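Local coordinates for protein arsenate reductase (ArsC) (Archaeoglobus fulgidus, PDB 1Y1L) that probably reduces arsenate to arsenite for arsenical resistance, using a fold shared with low molecular weight protein tyrosine phosphatases, at residues L48-L53 with T106-L111. Residues are numbered along the deposited sequence; the frame is centred on the assembly and turned at random.
Sequences LAERGL and TYRRVL
Leu48 and Leu111 meet through their methyl ends, Leu48 CD2 lying 4.2 Å from Leu111 CD1, where the C-terminal end of helix 42-49 packs beside the first turns of helix 106-121 in the low molecular weight phosphatase fold. The pair illustrates how two helix segments can share a buried apolar contact with an ionic outer border. With its CG anti to the backbone N (chi1 179°), Leu111 places CD1 against Leu48 and CD2 against Arg51. This second methyl lies obliquely to the guanidinium of Arg51, nearest NH1, while Arg51 NH2 forms a salt bridge with Glu115 of helix 106-121. At the border, Glu50 and Arg108 form a salt bridge: their side chains cross at about a right angle, yet the carboxylate and guanidinium planes are only 26° apart. A single nitrogen, Arg108 NH1, faces both oxygens, at 2.7 Å from Glu50 OE1 and the same distance from Glu50 OE2. Arg46 NH1 lies close to Arg108 NH1 and makes a long, weak ion pair with Glu50 OE1, so the carboxylate may soften the like charges. Further in, Ala18 of helix 12-21 packs on Leu48, and Met15 and Leu19 on Leu111. A Schellman motif terminates helix 42-49, with Gly52 at positive phi as the C-prime residue and Leu53 N bonded to Leu48 O at 2.6 Å; Glu50 and Arg51 project from within this turn. In the hydrogen bond from Arg108 NH1, Glu50 OE2 accepts through its syn lone pair, almost exactly in the guanidinium plane, at an N-H...O angle of 172°.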
ATOM      1  N   LEU A  48      33.083   0.870  -5.060  1.00 42.63           N
ATOM      2  CA  LEU A  48      32.758   0.438  -6.407  1.00 44.87           C
ATOM      3  C   LEU A  48      33.981   0.574  -7.298  1.00 45.64           C
ATOM      4  O   LEU A  48      34.252  -0.308  -8.119  1.00 48.42           O
ATOM      5  CB  LEU A  48      31.580   1.240  -6.971  1.00 42.71           C
ATOM      6  CG  LEU A  48      30.212   0.914  -6.363  1.00 42.38           C
ATOM      7  CD1 LEU A  48      29.161   1.855  -6.913  1.00 38.48           C
ATOM      8  CD2 LEU A  48      29.854  -0.526  -6.661  1.00 39.25           C
ATOM      9  N   ALA A  49      34.714   1.674  -7.134  1.00 42.18           N
ATOM     10  CA  ALA A  49      35.927   1.929  -7.919  1.00 40.86           C
ATOM     11  C   ALA A  49      36.995   0.885  -7.609  1.00 39.82           C
ATOM     12  O   ALA A  49      37.909   0.647  -8.393  1.00 39.59           O
ATOM     13  CB  ALA A  49      36.458   3.321  -7.631  1.00 36.23           C
ATOM     14  N   GLU A  50      36.895   0.307  -6.422  1.00 42.87           N
ATOM     15  CA  GLU A  50      37.811  -0.728  -5.972  1.00 48.73           C
ATOM     16  C   GLU A  50      37.446  -2.022  -6.721  1.00 53.25           C
ATOM     17  O   GLU A  50      38.246  -2.967  -6.783  1.00 55.49           O
ATOM     18  CB  GLU A  50      37.643  -0.901  -4.455  1.00 50.36           C
ATOM     19  CG  GLU A  50      38.631  -1.828  -3.769  1.00 54.35           C
ATOM     20  CD  GLU A  50      38.412  -1.890  -2.265  1.00 55.63           C
ATOM     21  OE1 GLU A  50      38.712  -0.883  -1.583  1.00 56.12           O
ATOM     22  OE2 GLU A  50      37.938  -2.940  -1.770  1.00 55.26           O
ATOM     23  N   ARG A  51      36.221  -2.054  -7.263  1.00 54.82           N
ATOM     24  CA  ARG A  51      35.688  -3.195  -8.023  1.00 53.60           C
ATOM     25  C   ARG A  51      35.616  -2.825  -9.499  1.00 51.74           C
ATOM     26  O   ARG A  51      35.042  -3.553 -10.306  1.00 51.23           O
ATOM     27  CB  ARG A  51      34.287  -3.573  -7.517  1.00 50.85           C
ATOM     28  CG  ARG A  51      33.793  -4.945  -7.963  1.00 48.66           C
ATOM     29  CD  ARG A  51      32.453  -5.294  -7.312  1.00 53.77           C
ATOM     30  NE  ARG A  51      32.494  -5.298  -5.847  1.00 54.36           N
ATOM     31  CZ  ARG A  51      32.399  -6.392  -5.097  1.00 60.55           C
ATOM     32  NH1 ARG A  51      32.443  -6.302  -3.775  1.00 65.55           N
ATOM     33  NH2 ARG A  51      32.271  -7.581  -5.667  1.00 69.19           N
ATOM     34  N   GLY A  52      36.225  -1.695  -9.838  1.00 49.21           N
ATOM     35  CA  GLY A  52      36.242  -1.223 -11.208  1.00 50.33           C
ATOM     36  C   GLY A  52      34.908  -0.680 -11.665  1.00 52.55           C
ATOM     37  O   GLY A  52      34.578  -0.757 -12.852  1.00 53.97           O
ATOM     38  N   LEU A  53      34.161  -0.091 -10.737  1.00 53.16           N
ATOM     39  CA  LEU A  53      32.844   0.453 -11.037  1.00 52.19           C
ATOM     40  C   LEU A  53      32.711   1.933 -10.699  1.00 49.96           C
ATOM     41  O   LEU A  53      33.166   2.386  -9.650  1.00 49.55           O
ATOM     42  CB  LEU A  53      31.777  -0.336 -10.276  1.00 52.53           C
ATOM     43  CG  LEU A  53      31.714  -1.846 -10.514  1.00 55.59           C
ATOM     44  CD1 LEU A  53      30.711  -2.463  -9.562  1.00 64.47           C
ATOM     45  CD2 LEU A  53      31.332  -2.153 -11.950  1.00 52.02           C
ATOM     46  N   THR A 106      30.827  -2.031   7.379  1.00 47.17           N
ATOM     47  CA  THR A 106      29.380  -2.201   7.227  1.00 40.29           C
ATOM     48  C   THR A 106      28.953  -1.929   5.793  1.00 36.73           C
ATOM     49  O   THR A 106      28.055  -2.587   5.275  1.00 38.88           O
ATOM     50  CB  THR A 106      28.606  -1.280   8.199  1.00 40.50           C
ATOM     51  OG1 THR A 106      28.682  -1.824   9.523  1.00 50.02           O
ATOM     52  CG2 THR A 106      27.145  -1.155   7.807  1.00 39.30           C
ATOM     53  N   TYR A 107      29.587  -0.947   5.165  1.00 31.83           N
ATOM     54  CA  TYR A 107      29.293  -0.615   3.788  1.00 29.20           C
ATOM     55  C   TYR A 107      29.569  -1.808   2.878  1.00 32.77           C
ATOM     56  O   TYR A 107      28.786  -2.111   1.986  1.00 35.85           O
ATOM     57  CB  TYR A 107      30.145   0.549   3.348  1.00 24.55           C
ATOM     58  CG  TYR A 107      29.478   1.868   3.525  1.00 25.78           C
ATOM     59  CD1 TYR A 107      29.283   2.412   4.784  1.00 25.12           C
ATOM     60  CD2 TYR A 107      29.069   2.598   2.425  1.00 30.20           C
ATOM     61  CE1 TYR A 107      28.700   3.650   4.936  1.00 20.64           C
ATOM     62  CE2 TYR A 107      28.483   3.838   2.569  1.00 29.57           C
ATOM     63  CZ  TYR A 107      28.303   4.359   3.819  1.00 25.53           C
ATOM     64  OH  TYR A 107      27.715   5.589   3.926  1.00 33.38           O
ATOM     65  N   ARG A 108      30.715  -2.449   3.067  1.00 35.03           N
ATOM     66  CA  ARG A 108      31.067  -3.608   2.264  1.00 32.43           C
ATOM     67  C   ARG A 108      30.043  -4.711   2.471  1.00 33.55           C
ATOM     68  O   ARG A 108      29.664  -5.397   1.521  1.00 34.75           O
ATOM     69  CB  ARG A 108      32.475  -4.104   2.615  1.00 32.10           C
ATOM     70  CG  ARG A 108      33.610  -3.277   1.988  1.00 36.56           C
ATOM     71  CD  ARG A 108      34.971  -3.958   2.150  1.00 34.58           C
ATOM     72  NE  ARG A 108      36.000  -3.379   1.287  1.00 35.40           N
ATOM     73  CZ  ARG A 108      36.747  -2.321   1.602  1.00 43.91           C
ATOM     74  NH1 ARG A 108      37.655  -1.879   0.749  1.00 43.94           N
ATOM     75  NH2 ARG A 108      36.599  -1.702   2.770  1.00 50.48           N
ATOM     76  N   ARG A 109      29.618  -4.893   3.717  1.00 30.88           N
ATOM     77  CA  ARG A 109      28.617  -5.900   4.042  1.00 36.77           C
ATOM     78  C   ARG A 109      27.325  -5.584   3.273  1.00 39.32           C
ATOM     79  O   ARG A 109      26.673  -6.486   2.734  1.00 46.88           O
ATOM     80  CB  ARG A 109      28.359  -5.915   5.550  1.00 39.98           C
ATOM     81  CG  ARG A 109      27.524  -7.080   6.049  1.00 46.33           C
ATOM     82  CD  ARG A 109      26.187  -6.588   6.579  1.00 57.35           C
ATOM     83  NE  ARG A 109      25.826  -7.292   7.806  1.00 64.75           N
ATOM     84  CZ  ARG A 109      25.867  -6.755   9.025  1.00 67.03           C
ATOM     85  NH1 ARG A 109      25.527  -7.493  10.076  1.00 68.59           N
ATOM     86  NH2 ARG A 109      26.220  -5.480   9.199  1.00 60.99           N
ATOM     87  N   VAL A 110      26.949  -4.308   3.250  1.00 35.94           N
ATOM     88  CA  VAL A 110      25.759  -3.861   2.532  1.00 29.81           C
ATOM     89  C   VAL A 110      25.951  -4.115   1.047  1.00 32.43           C
ATOM     90  O   VAL A 110      25.022  -4.512   0.354  1.00 36.32           O
ATOM     91  CB  VAL A 110      25.503  -2.361   2.759  1.00 27.65           C
ATOM     92  CG1 VAL A 110      24.482  -1.830   1.774  1.00 30.83           C
ATOM     93  CG2 VAL A 110      25.034  -2.135   4.177  1.00 31.76           C
ATOM     94  N   LEU A 111      27.163  -3.882   0.565  1.00 31.53           N
ATOM     95  CA  LEU A 111      27.474  -4.089  -0.838  1.00 33.55           C
ATOM     96  C   LEU A 111      27.254  -5.539  -1.231  1.00 35.63           C
ATOM     97  O   LEU A 111      26.698  -5.822  -2.291  1.00 32.81           O
ATOM     98  CB  LEU A 111      28.929  -3.715  -1.116  1.00 34.44           C
ATOM     99  CG  LEU A 111      29.383  -3.907  -2.560  1.00 32.56           C
ATOM    100  CD1 LEU A 111      28.581  -2.979  -3.434  1.00 41.00           C
ATOM    101  CD2 LEU A 111      30.863  -3.611  -2.708  1.00 35.43           C
TER